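Local coordinates for protein serine protease pet (Escherichia coli, PDB 4OM9) that acts as a secreted serine protease of the autotransporter type, an enterotoxin of enteroaggregative Escherichia coli that probably cleaves alpha-fodrin in host cells, at residues A[433-443]-A[459-468]; A[476-487]-A[501-512]. All coordinates share one frame; numbering follows the deposited sequence.

Contact 1 (A[433-443]-A[459-468])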
loop_
_atom_site.group_PDB
_atom_site.type_symbol
_atom_site.label_atom_id
_atom_site.label_comp_id
_atom_site.label_asym_id
_atom_site.label_seq_id
_atom_site.Cartn_x
_atom_site.Cartn_y
_atom_site.Cartn_z
ATOM N N LEU A 433 6.443 -4.215 -20.745
ATOM C CA LEU A 433 5.786 -5.049 -21.753
ATOM C C LEU A 433 5.855 -4.366 -23.096
ATOM O O LEU A 433 5.684 -5.007 -24.127
ATOM C CB LEU A 433 4.318 -5.336 -21.387
ATOM C CG LEU A 433 4.068 -6.010 -20.038
ATOM C CD1 LEU A 433 2.611 -6.318 -19.849
ATOM C CD2 LEU A 433 4.866 -7.267 -19.894
ATOM N N ASN A 434 6.087 -3.059 -23.078
ATOM C CA ASN A 434 6.406 -2.310 -24.289
ATOM C C ASN A 434 5.424 -2.571 -25.444
ATOM O O ASN A 434 5.827 -2.857 -26.575
ATOM C CB ASN A 434 7.836 -2.642 -24.714
ATOM C CG ASN A 434 8.304 -1.805 -25.878
ATOM O OD1 ASN A 434 7.852 -0.660 -26.046
ATOM N ND2 ASN A 434 9.189 -2.375 -26.718
ATOM N N GLY A 435 4.125 -2.481 -25.157
ATOM C CA GLY A 435 3.117 -2.669 -26.189
ATOM C C GLY A 435 2.701 -4.113 -26.404
ATOM O O GLY A 435 1.723 -4.368 -27.101
ATOM N N HIS A 436 3.434 -5.056 -25.812
ATOM C CA HIS A 436 3.115 -6.482 -25.929
ATOM C C HIS A 436 2.168 -6.954 -24.816
ATOM O O HIS A 436 2.139 -6.373 -23.730
ATOM C CB HIS A 436 4.395 -7.315 -25.905
ATOM C CG HIS A 436 5.346 -6.984 -27.010
ATOM N ND1 HIS A 436 5.238 -7.532 -28.281
ATOM C CD2 HIS A 436 6.414 -6.155 -27.056
ATOM C CE1 HIS A 436 6.195 -7.051 -29.048
ATOM N NE2 HIS A 436 6.930 -6.215 -28.328
ATOM N N ASN A 437 1.399 -8.002 -25.101
ATOM C CA ASN A 437 0.553 -8.656 -24.109
ATOM C C ASN A 437 1.313 -9.830 -23.519
ATOM O O ASN A 437 1.928 -10.602 -24.253
ATOM C CB ASN A 437 -0.769 -9.149 -24.730
ATOM C CG ASN A 437 -1.590 -8.025 -25.400
ATOM O OD1 ASN A 437 -1.561 -6.870 -24.982
ATOM N ND2 ASN A 437 -2.342 -8.386 -26.443
ATOM N N GLN A 438 1.298 -9.977 -22.206
ATOM C CA GLN A 438 1.973 -11.101 -21.571
ATOM C C GLN A 438 1.090 -11.774 -20.533
ATOM O O GLN A 438 0.362 -11.126 -19.794
ATOM C CB GLN A 438 3.284 -10.669 -20.910
ATOM C CG GLN A 438 3.999 -11.826 -20.179
ATOM C CD GLN A 438 4.613 -12.863 -21.136
ATOM O OE1 GLN A 438 5.236 -12.497 -22.142
ATOM N NE2 GLN A 438 4.446 -14.159 -20.819
ATOM N N THR A 439 1.176 -13.095 -20.502
ATOM C CA THR A 439 0.386 -13.913 -19.602
ATOM C C THR A 439 1.277 -14.617 -18.606
ATOM O O THR A 439 2.296 -15.188 -18.980
ATOM C CB THR A 439 -0.405 -14.976 -20.369
ATOM O OG1 THR A 439 -1.257 -14.340 -21.332
ATOM C CG2 THR A 439 -1.214 -15.837 -19.403
ATOM N N PHE A 440 0.887 -14.569 -17.343
ATOM C CA PHE A 440 1.506 -15.381 -16.319
ATOM C C PHE A 440 0.438 -16.218 -15.625
ATOM O O PHE A 440 -0.649 -15.724 -15.303
ATOM C CB PHE A 440 2.217 -14.528 -15.252
ATOM C CG PHE A 440 3.203 -13.518 -15.784
ATOM C CD1 PHE A 440 2.769 -12.320 -16.325
ATOM C CD2 PHE A 440 4.579 -13.724 -15.632
ATOM C CE1 PHE A 440 3.674 -11.371 -16.767
ATOM C CE2 PHE A 440 5.492 -12.783 -16.060
ATOM C CZ PHE A 440 5.037 -11.605 -16.635
ATOM N N LYS A 441 0.738 -17.479 -15.385
ATOM C CA LYS A 441 0.026 -18.216 -14.378
ATOM C C LYS A 441 0.287 -17.518 -13.023
ATOM O O LYS A 441 -0.627 -17.325 -12.222
ATOM C CB LYS A 441 0.506 -19.659 -14.360
ATOM C CG LYS A 441 -0.359 -20.628 -13.603
ATOM C CD LYS A 441 -1.141 -21.535 -14.553
ATOM C CE LYS A 441 -1.585 -22.799 -13.818
ATOM N NZ LYS A 441 -2.085 -22.499 -12.425
ATOM N N LYS A 442 1.550 -17.130 -12.802
ATOM C CA LYS A 442 2.013 -16.454 -11.581
ATOM C C LYS A 442 3.230 -15.566 -11.878
ATOM O O LYS A 442 4.143 -15.988 -12.590
ATOM C CB LYS A 442 2.383 -17.471 -10.492
ATOM C CG LYS A 442 1.206 -18.025 -9.715
ATOM C CD LYS A 442 1.638 -18.958 -8.590
ATOM C CE LYS A 442 2.082 -20.322 -9.112
ATOM N NZ LYS A 442 2.002 -21.363 -8.045
ATOM N N ILE A 443 3.244 -14.339 -11.355
ATOM C CA ILE A 443 4.465 -13.539 -11.420
ATOM C C ILE A 443 5.357 -13.865 -10.232
ATOM O O ILE A 443 4.912 -13.766 -9.086
ATOM C CB ILE A 443 4.206 -12.038 -11.396
ATOM C CG1 ILE A 443 3.255 -11.630 -12.499
ATOM C CG2 ILE A 443 5.527 -11.289 -11.519
ATOM C CD1 ILE A 443 2.310 -10.467 -12.074
ATOM N N LYS A 459 0.016 1.950 -27.555
ATOM C CA LYS A 459 -0.490 0.593 -27.664
ATOM C C LYS A 459 -0.500 -0.030 -26.277
ATOM O O LYS A 459 0.547 -0.255 -25.667
ATOM C CB LYS A 459 0.351 -0.240 -28.623
ATOM C CG LYS A 459 -0.042 -1.706 -28.682
ATOM C CD LYS A 459 0.710 -2.430 -29.821
ATOM C CE LYS A 459 0.102 -3.818 -30.098
ATOM N NZ LYS A 459 -1.403 -3.819 -29.923
ATOM N N GLU A 460 -1.698 -0.291 -25.779
ATOM C CA GLU A 460 -1.854 -0.742 -24.409
ATOM C C GLU A 460 -1.472 -2.205 -24.304
ATOM O O GLU A 460 -1.733 -2.983 -25.227
ATOM C CB GLU A 460 -3.292 -0.499 -23.927
ATOM C CG GLU A 460 -3.867 -1.593 -23.078
ATOM C CD GLU A 460 -5.277 -1.260 -22.621
ATOM O OE1 GLU A 460 -6.247 -1.781 -23.228
ATOM O OE2 GLU A 460 -5.413 -0.464 -21.668
ATOM N N SER A 461 -0.840 -2.557 -23.186
ATOM C CA SER A 461 -0.410 -3.915 -22.909
ATOM C C SER A 461 -1.400 -4.615 -22.003
ATOM O O SER A 461 -1.729 -4.117 -20.922
ATOM C CB SER A 461 0.978 -3.933 -22.248
ATOM O OG SER A 461 2.035 -3.698 -23.171
ATOM N N VAL A 462 -1.869 -5.782 -22.424
ATOM C CA VAL A 462 -2.734 -6.566 -21.554
ATOM C C VAL A 462 -1.871 -7.492 -20.729
ATOM O O VAL A 462 -1.146 -8.330 -21.272
ATOM C CB VAL A 462 -3.763 -7.401 -22.320
ATOM C CG1 VAL A 462 -4.609 -8.204 -21.333
ATOM C CG2 VAL A 462 -4.630 -6.519 -23.184
ATOM N N LEU A 463 -1.936 -7.321 -19.412
ATOM C CA LEU A 463 -1.261 -8.221 -18.496
ATOM C C LEU A 463 -2.269 -9.220 -17.914
ATOM O O LEU A 463 -3.176 -8.845 -17.174
ATOM C CB LEU A 463 -0.572 -7.423 -17.398
ATOM C CG LEU A 463 -0.104 -8.190 -16.164
ATOM C CD1 LEU A 463 0.982 -9.174 -16.552
ATOM C CD2 LEU A 463 0.402 -7.228 -15.110
ATOM N N SER A 464 -2.117 -10.490 -18.269
ATOM C CA SER A 464 -3.019 -11.524 -17.793
ATOM C C SER A 464 -2.369 -12.347 -16.676
ATOM O O SER A 464 -1.229 -12.826 -16.805
ATOM C CB SER A 464 -3.444 -12.437 -18.957
ATOM O OG SER A 464 -4.031 -11.694 -20.028
ATOM N N VAL A 465 -3.080 -12.501 -15.565
ATOM C CA VAL A 465 -2.606 -13.352 -14.483
ATOM C C VAL A 465 -3.696 -14.327 -14.165
ATOM O O VAL A 465 -4.743 -13.933 -13.663
ATOM C CB VAL A 465 -2.257 -12.566 -13.213
ATOM C CG1 VAL A 465 -1.680 -13.507 -12.165
ATOM C CG2 VAL A 465 -1.316 -11.423 -13.534
ATOM N N ASN A 466 -3.478 -15.597 -14.471
ATOM C CA ASN A 466 -4.570 -16.558 -14.377
ATOM C C ASN A 466 -4.254 -17.740 -13.481
ATOM O O ASN A 466 -4.554 -18.873 -13.806
ATOM C CB ASN A 466 -4.986 -17.034 -15.777
ATOM C CG ASN A 466 -3.858 -17.616 -16.551
ATOM O OD1 ASN A 466 -2.746 -17.746 -16.028
ATOM N ND2 ASN A 466 -4.117 -17.988 -17.814
ATOM N N ASN A 467 -3.662 -17.455 -12.332
ATOM C CA ASN A 467 -3.568 -18.440 -11.267
ATOM C C ASN A 467 -4.912 -19.108 -10.926
ATOM O O ASN A 467 -5.984 -18.472 -10.957
ATOM C CB ASN A 467 -3.003 -17.781 -10.021
ATOM C CG ASN A 467 -3.809 -16.582 -9.603
ATOM O OD1 ASN A 467 -3.869 -15.587 -10.328
ATOM N ND2 ASN A 467 -4.442 -16.663 -8.423
ATOM N N GLN A 468 -4.844 -20.390 -10.587
ATOM C CA GLN A 468 -6.030 -21.161 -10.248
ATOM C C GLN A 468 -6.107 -21.409 -8.743
ATOM O O GLN A 468 -7.094 -21.943 -8.229
ATOM C CB GLN A 468 -6.033 -22.482 -11.009
ATOM C CG GLN A 468 -6.013 -22.315 -12.524
ATOM C CD GLN A 468 -6.131 -23.641 -13.258
ATOM O OE1 GLN A 468 -5.143 -24.176 -13.761
ATOM N NE2 GLN A 468 -7.345 -24.180 -13.319
HETATM O O HOH W 1 -0.581 -5.409 -27.325
#

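Contact 2 (A[476-487]-A[501-512])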
loop_
_atom_site.group_PDB
_atom_site.type_symbol
_atom_site.label_atom_id
_atom_site.label_comp_id
_atom_site.label_asym_id
_atom_site.label_seq_id
_atom_site.Cartn_x
_atom_site.Cartn_y
_atom_site.Cartn_z
ATOM N N ASN A 476 4.412 -4.315 -8.304
ATOM C CA ASN A 476 3.490 -3.270 -8.740
ATOM C C ASN A 476 3.081 -3.348 -10.219
ATOM O O ASN A 476 3.583 -4.173 -10.985
ATOM C CB ASN A 476 4.083 -1.892 -8.471
ATOM C CG ASN A 476 4.726 -1.794 -7.112
ATOM O OD1 ASN A 476 4.048 -1.885 -6.089
ATOM N ND2 ASN A 476 6.053 -1.607 -7.090
ATOM N N VAL A 477 2.137 -2.483 -10.581
ATOM C CA VAL A 477 1.737 -2.242 -11.951
ATOM C C VAL A 477 1.574 -0.742 -12.157
ATOM O O VAL A 477 0.904 -0.060 -11.365
ATOM C CB VAL A 477 0.388 -2.945 -12.317
ATOM C CG1 VAL A 477 -0.047 -2.564 -13.731
ATOM C CG2 VAL A 477 0.500 -4.446 -12.179
ATOM N N ASP A 478 2.162 -0.216 -13.220
ATOM C CA ASP A 478 1.799 1.124 -13.642
ATOM C C ASP A 478 2.032 1.248 -15.143
ATOM O O ASP A 478 2.286 0.254 -15.816
ATOM C CB ASP A 478 2.563 2.192 -12.841
ATOM C CG ASP A 478 4.051 2.236 -13.159
ATOM O OD1 ASP A 478 4.524 1.567 -14.098
ATOM O OD2 ASP A 478 4.764 2.980 -12.462
ATOM N N GLY A 479 1.935 2.464 -15.662
ATOM C CA GLY A 479 2.014 2.670 -17.094
ATOM C C GLY A 479 0.768 2.236 -17.852
ATOM O O GLY A 479 -0.314 2.068 -17.276
ATOM N N ASN A 480 0.943 2.041 -19.156
ATOM C CA ASN A 480 -0.159 1.809 -20.081
ATOM C C ASN A 480 -0.563 0.340 -20.140
ATOM O O ASN A 480 -0.365 -0.330 -21.152
ATOM C CB ASN A 480 0.226 2.318 -21.473
ATOM C CG ASN A 480 -0.939 2.302 -22.449
ATOM O OD1 ASN A 480 -2.100 2.292 -22.046
ATOM N ND2 ASN A 480 -0.629 2.297 -23.747
ATOM N N VAL A 481 -1.152 -0.143 -19.048
ATOM C CA VAL A 481 -1.435 -1.561 -18.881
ATOM C C VAL A 481 -2.932 -1.820 -18.603
ATOM O O VAL A 481 -3.626 -0.990 -18.015
ATOM C CB VAL A 481 -0.581 -2.144 -17.730
ATOM C CG1 VAL A 481 -0.887 -3.603 -17.485
ATOM C CG2 VAL A 481 0.937 -1.938 -17.993
ATOM N N ARG A 482 -3.427 -2.965 -19.045
ATOM C CA ARG A 482 -4.717 -3.455 -18.592
ATOM C C ARG A 482 -4.468 -4.797 -17.945
ATOM O O ARG A 482 -3.704 -5.606 -18.482
ATOM C CB ARG A 482 -5.716 -3.570 -19.741
ATOM C CG ARG A 482 -6.849 -4.538 -19.503
ATOM C CD ARG A 482 -7.705 -4.627 -20.758
ATOM N NE ARG A 482 -8.721 -5.673 -20.690
ATOM C CZ ARG A 482 -9.986 -5.475 -20.334
ATOM N NH1 ARG A 482 -10.409 -4.263 -19.986
ATOM N NH2 ARG A 482 -10.835 -6.495 -20.328
ATOM N N LEU A 483 -5.086 -5.015 -16.781
ATOM C CA LEU A 483 -4.881 -6.236 -16.010
ATOM C C LEU A 483 -6.101 -7.128 -16.060
ATOM O O LEU A 483 -7.194 -6.662 -15.763
ATOM C CB LEU A 483 -4.569 -5.902 -14.561
ATOM C CG LEU A 483 -4.468 -7.071 -13.577
ATOM C CD1 LEU A 483 -3.357 -8.005 -13.952
ATOM C CD2 LEU A 483 -4.203 -6.554 -12.196
ATOM N N GLU A 484 -5.910 -8.403 -16.403
ATOM C CA GLU A 484 -7.011 -9.349 -16.489
ATOM C C GLU A 484 -6.788 -10.599 -15.655
ATOM O O GLU A 484 -5.769 -11.249 -15.766
ATOM C CB GLU A 484 -7.270 -9.751 -17.954
ATOM C CG GLU A 484 -7.633 -8.586 -18.838
ATOM C CD GLU A 484 -7.978 -8.981 -20.255
ATOM O OE1 GLU A 484 -7.895 -10.182 -20.585
ATOM O OE2 GLU A 484 -8.329 -8.079 -21.048
ATOM N N HIS A 485 -7.763 -10.958 -14.835
ATOM C CA HIS A 485 -7.723 -12.228 -14.117
ATOM C C HIS A 485 -8.933 -13.064 -14.587
ATOM O O HIS A 485 -9.941 -13.116 -13.906
ATOM C CB HIS A 485 -7.732 -11.959 -12.606
ATOM C CG HIS A 485 -7.690 -13.180 -11.744
ATOM N ND1 HIS A 485 -6.820 -14.225 -11.961
ATOM C CD2 HIS A 485 -8.383 -13.501 -10.628
ATOM C CE1 HIS A 485 -6.989 -15.142 -11.029
ATOM N NE2 HIS A 485 -7.931 -14.727 -10.205
ATOM N N HIS A 486 -8.829 -13.670 -15.779
ATOM C CA HIS A 486 -9.919 -14.430 -16.411
ATOM C C HIS A 486 -9.710 -15.941 -16.363
ATOM O O HIS A 486 -8.639 -16.450 -16.712
ATOM C CB HIS A 486 -10.079 -14.035 -17.874
ATOM C CG HIS A 486 -10.403 -12.591 -18.095
ATOM N ND1 HIS A 486 -10.535 -12.053 -19.350
ATOM C CD2 HIS A 486 -10.632 -11.585 -17.214
ATOM C CE1 HIS A 486 -10.843 -10.765 -19.246
ATOM N NE2 HIS A 486 -10.902 -10.459 -17.964
ATOM N N LEU A 487 -10.738 -16.667 -15.954
ATOM C CA LEU A 487 -10.700 -18.119 -16.058
ATOM C C LEU A 487 -11.925 -18.593 -16.824
ATOM O O LEU A 487 -12.938 -17.897 -16.858
ATOM C CB LEU A 487 -10.610 -18.766 -14.681
ATOM C CG LEU A 487 -9.174 -18.762 -14.146
ATOM C CD1 LEU A 487 -9.111 -19.276 -12.743
ATOM C CD2 LEU A 487 -8.325 -19.634 -15.043
ATOM N N ASP A 501 1.351 -1.733 -5.186
ATOM C CA ASP A 501 0.617 -0.639 -5.804
ATOM C C ASP A 501 0.221 -0.986 -7.234
ATOM O O ASP A 501 1.045 -1.483 -8.026
ATOM C CB ASP A 501 1.451 0.644 -5.781
ATOM C CG ASP A 501 1.710 1.122 -4.389
ATOM O OD1 ASP A 501 0.722 1.306 -3.641
ATOM O OD2 ASP A 501 2.894 1.293 -4.026
ATOM N N ILE A 502 -1.037 -0.713 -7.552
ATOM C CA ILE A 502 -1.600 -1.004 -8.854
ATOM C C ILE A 502 -2.170 0.246 -9.502
ATOM O O ILE A 502 -3.161 0.812 -9.019
ATOM C CB ILE A 502 -2.717 -2.046 -8.772
ATOM C CG1 ILE A 502 -2.194 -3.339 -8.153
ATOM C CG2 ILE A 502 -3.247 -2.334 -10.171
ATOM C CD1 ILE A 502 -1.275 -4.137 -9.127
ATOM N N GLN A 503 -1.537 0.664 -10.591
ATOM C CA GLN A 503 -2.007 1.764 -11.417
ATOM C C GLN A 503 -2.263 1.201 -12.802
ATOM O O GLN A 503 -1.322 0.825 -13.502
ATOM C CB GLN A 503 -0.973 2.896 -11.464
ATOM C CG GLN A 503 -1.259 3.983 -12.484
ATOM C CD GLN A 503 -2.520 4.753 -12.162
ATOM O OE1 GLN A 503 -2.609 5.408 -11.118
ATOM N NE2 GLN A 503 -3.524 4.661 -13.048
ATOM N N ALA A 504 -3.525 1.124 -13.198
ATOM C CA ALA A 504 -3.886 0.467 -14.444
ATOM C C ALA A 504 -5.008 1.201 -15.171
ATOM O O ALA A 504 -5.875 1.801 -14.535
ATOM C CB ALA A 504 -4.292 -0.977 -14.170
ATOM N N ASN A 505 -4.990 1.159 -16.502
ATOM C CA ASN A 505 -6.083 1.726 -17.276
ATOM C C ASN A 505 -7.385 1.107 -16.808
ATOM O O ASN A 505 -8.334 1.807 -16.491
ATOM C CB ASN A 505 -5.890 1.485 -18.772
ATOM C CG ASN A 505 -4.533 1.957 -19.273
ATOM O OD1 ASN A 505 -4.001 2.960 -18.805
ATOM N ND2 ASN A 505 -3.967 1.223 -20.224
ATOM N N SER A 506 -7.411 -0.216 -16.738
ATOM C CA SER A 506 -8.610 -0.919 -16.326
ATOM C C SER A 506 -8.246 -2.289 -15.814
ATOM O O SER A 506 -7.119 -2.743 -15.982
ATOM C CB SER A 506 -9.620 -1.039 -17.476
ATOM O OG SER A 506 -9.131 -1.882 -18.509
ATOM N N ILE A 507 -9.209 -2.936 -15.172
ATOM C CA ILE A 507 -8.994 -4.249 -14.594
ATOM C C ILE A 507 -10.227 -5.082 -14.869
ATOM O O ILE A 507 -11.353 -4.625 -14.655
ATOM C CB ILE A 507 -8.736 -4.191 -13.071
ATOM C CG1 ILE A 507 -7.415 -3.485 -12.752
ATOM C CG2 ILE A 507 -8.725 -5.586 -12.484
ATOM C CD1 ILE A 507 -7.212 -3.213 -11.248
ATOM N N SER A 508 -10.024 -6.302 -15.346
ATOM C CA SER A 508 -11.154 -7.153 -15.664
ATOM C C SER A 508 -10.998 -8.524 -15.026
ATOM O O SER A 508 -9.950 -9.154 -15.124
ATOM C CB SER A 508 -11.322 -7.271 -17.174
ATOM O OG SER A 508 -11.807 -8.550 -17.499
ATOM N N ILE A 509 -12.070 -8.957 -14.375
ATOM C CA ILE A 509 -12.107 -10.154 -13.559
ATOM C C ILE A 509 -13.266 -11.036 -13.963
ATOM O O ILE A 509 -14.409 -10.612 -13.891
ATOM C CB ILE A 509 -12.298 -9.817 -12.094
ATOM C CG1 ILE A 509 -11.460 -8.606 -11.705
ATOM C CG2 ILE A 509 -11.991 -11.019 -11.245
ATOM C CD1 ILE A 509 -10.002 -8.911 -11.618
ATOM N N LYS A 510 -12.982 -12.268 -14.361
ATOM C CA LYS A 510 -14.032 -13.193 -14.749
ATOM C C LYS A 510 -13.770 -14.542 -14.117
ATOM O O LYS A 510 -12.670 -15.094 -14.262
ATOM C CB LYS A 510 -14.118 -13.317 -16.271
ATOM C CG LYS A 510 -14.499 -12.027 -16.961
ATOM C CD LYS A 510 -14.350 -12.119 -18.479
ATOM C CE LYS A 510 -14.105 -10.736 -19.062
ATOM N NZ LYS A 510 -14.883 -10.478 -20.297
ATOM N N ASN A 511 -14.768 -15.025 -13.378
ATOM C CA ASN A 511 -14.824 -16.394 -12.883
ATOM C C ASN A 511 -13.856 -16.732 -11.745
ATOM O O ASN A 511 -13.878 -17.858 -11.252
ATOM C CB ASN A 511 -14.612 -17.383 -14.054
ATOM C CG ASN A 511 -15.890 -17.593 -14.892
ATOM O OD1 ASN A 511 -16.997 -17.488 -14.376
ATOM N ND2 ASN A 511 -15.727 -17.890 -16.184
ATOM N N ALA A 512 -13.036 -15.774 -11.314
ATOM C CA ALA A 512 -12.009 -16.031 -10.287
ATOM C C ALA A 512 -11.790 -14.806 -9.399
ATOM O O ALA A 512 -11.768 -13.690 -9.891
ATOM C CB ALA A 512 -10.681 -16.449 -10.950
HETATM O O HOH W 2 -2.039 4.576 -19.543
#

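Contact 1 (A[433-443]-A[459-468])
L433 lays its CB 3.3 Å from S461 OG and extends CD1 to within 4.2 Å of L463 CB. Here two successive coils of the passenger domain's parallel beta-helix stack, and I452 and L408 also pack on this buried leucine. The chain then reverses through a type I' turn, L433 to H436, closed by H436 N on L433 O. At G435 the aliphatic part of K459 runs alongside the carbonyl oxygen. H436 O is gripped from the other coil by the hydroxyl of S461, with OG 2.7 Å away and tilted from the carbonyl plane.

V462 N, 4.3 Å from H436 O, bonds N437 instead: the CG of N437 lies beside its backbone N (chi1 -57°), which swings OD1 to 2.8 Å from V462 N in a nearly straight bond (168° at the hydrogen). The side chain thus prolongs the ladder that the backbone takes up next. Q438 and F440 each donate and accept, bonding to V462, S464 and N466, and the strand axes run 4.7 Å apart at 14°, a parallel pair. Q438 also folds back, NE2 donating to T439 O from above the carbonyl plane.

On the outward face T439 OG1 rests against S464 CB. On the opposite face the F440 ring presents its edge to L463, with F440 CE1 3.5 Å from L463 CD1, while I443 CG1 lies over one ring face, near the rim. The K441 chain, bent at chi2 and chi4, brings NZ alongside the Q468 side chain, nearest OE1. Last, I443 CD1 meets V465 CG2 at 4.0 Å, the two side chains crossing at about a right angle.

Contact 2 (A[476-487]-A[501-512])
From L483 to L487 the backbone exchanges regular parallel bonds with S506 to K510, the strand axes lying 4.7 Å apart at 1°; nearer the N-terminal ends a single bridge joins V477 to I502. At that bridge V477 CG2 packs 3.5 Å from I502 CD1, and N476 OD1 receives D501 N in its carbonyl plane, on a lone pair.

Segment 501-512 turns a corner at N505, where ND2 donates to N480 OD1 (2.8 Å) with the amide planes 55° apart, and also bonds E460 OE2. Such corners separate the faces of a parallel beta-helix coil. Beyond this one, L483 CB and I507 CG1 meet at 4.1 Å on one face of the sheet. H485 CB touches I509 CD1 there; its ring nitrogens bond V465 O and A494 O.

On the other face R482 stretches along its neighbours: NH1 donates to S506 OG (3.1 Å), somewhat out of the guanidinium plane, while NE forms a very short salt bridge with E484 OE2. The H486 ring is sandwiched, K510 CE making a CH-pi contact 3.6 Å from the centroid and 28° off the normal, with E484 CB across the opposite face. Past the strands, N511 ND2 donates to L487 O at 2.9 Å.

Overall arrangement
Contacts 1 and 2 follow one another along the chain, and their centres lie 9 Å apart. Strands 461-465 and 481-486 are parallel neighbours, so the later strand of contact 1 stacks directly on the earlier strand of contact 2. The joint is tight: L463 N lies 2.6 Å from R482 O, a probable hydrogen bond, and L463 O packs 3.3 Å from L483 CD1. At the far end N467 OD1 packs 3.2 Å from H485 CE1. Together the contacts join consecutive coils of the beta-helical stalk, whereas the serine protease activity probably resides in the antiparallel sheets of the IgA1-protease-like fold, earlier in the chain.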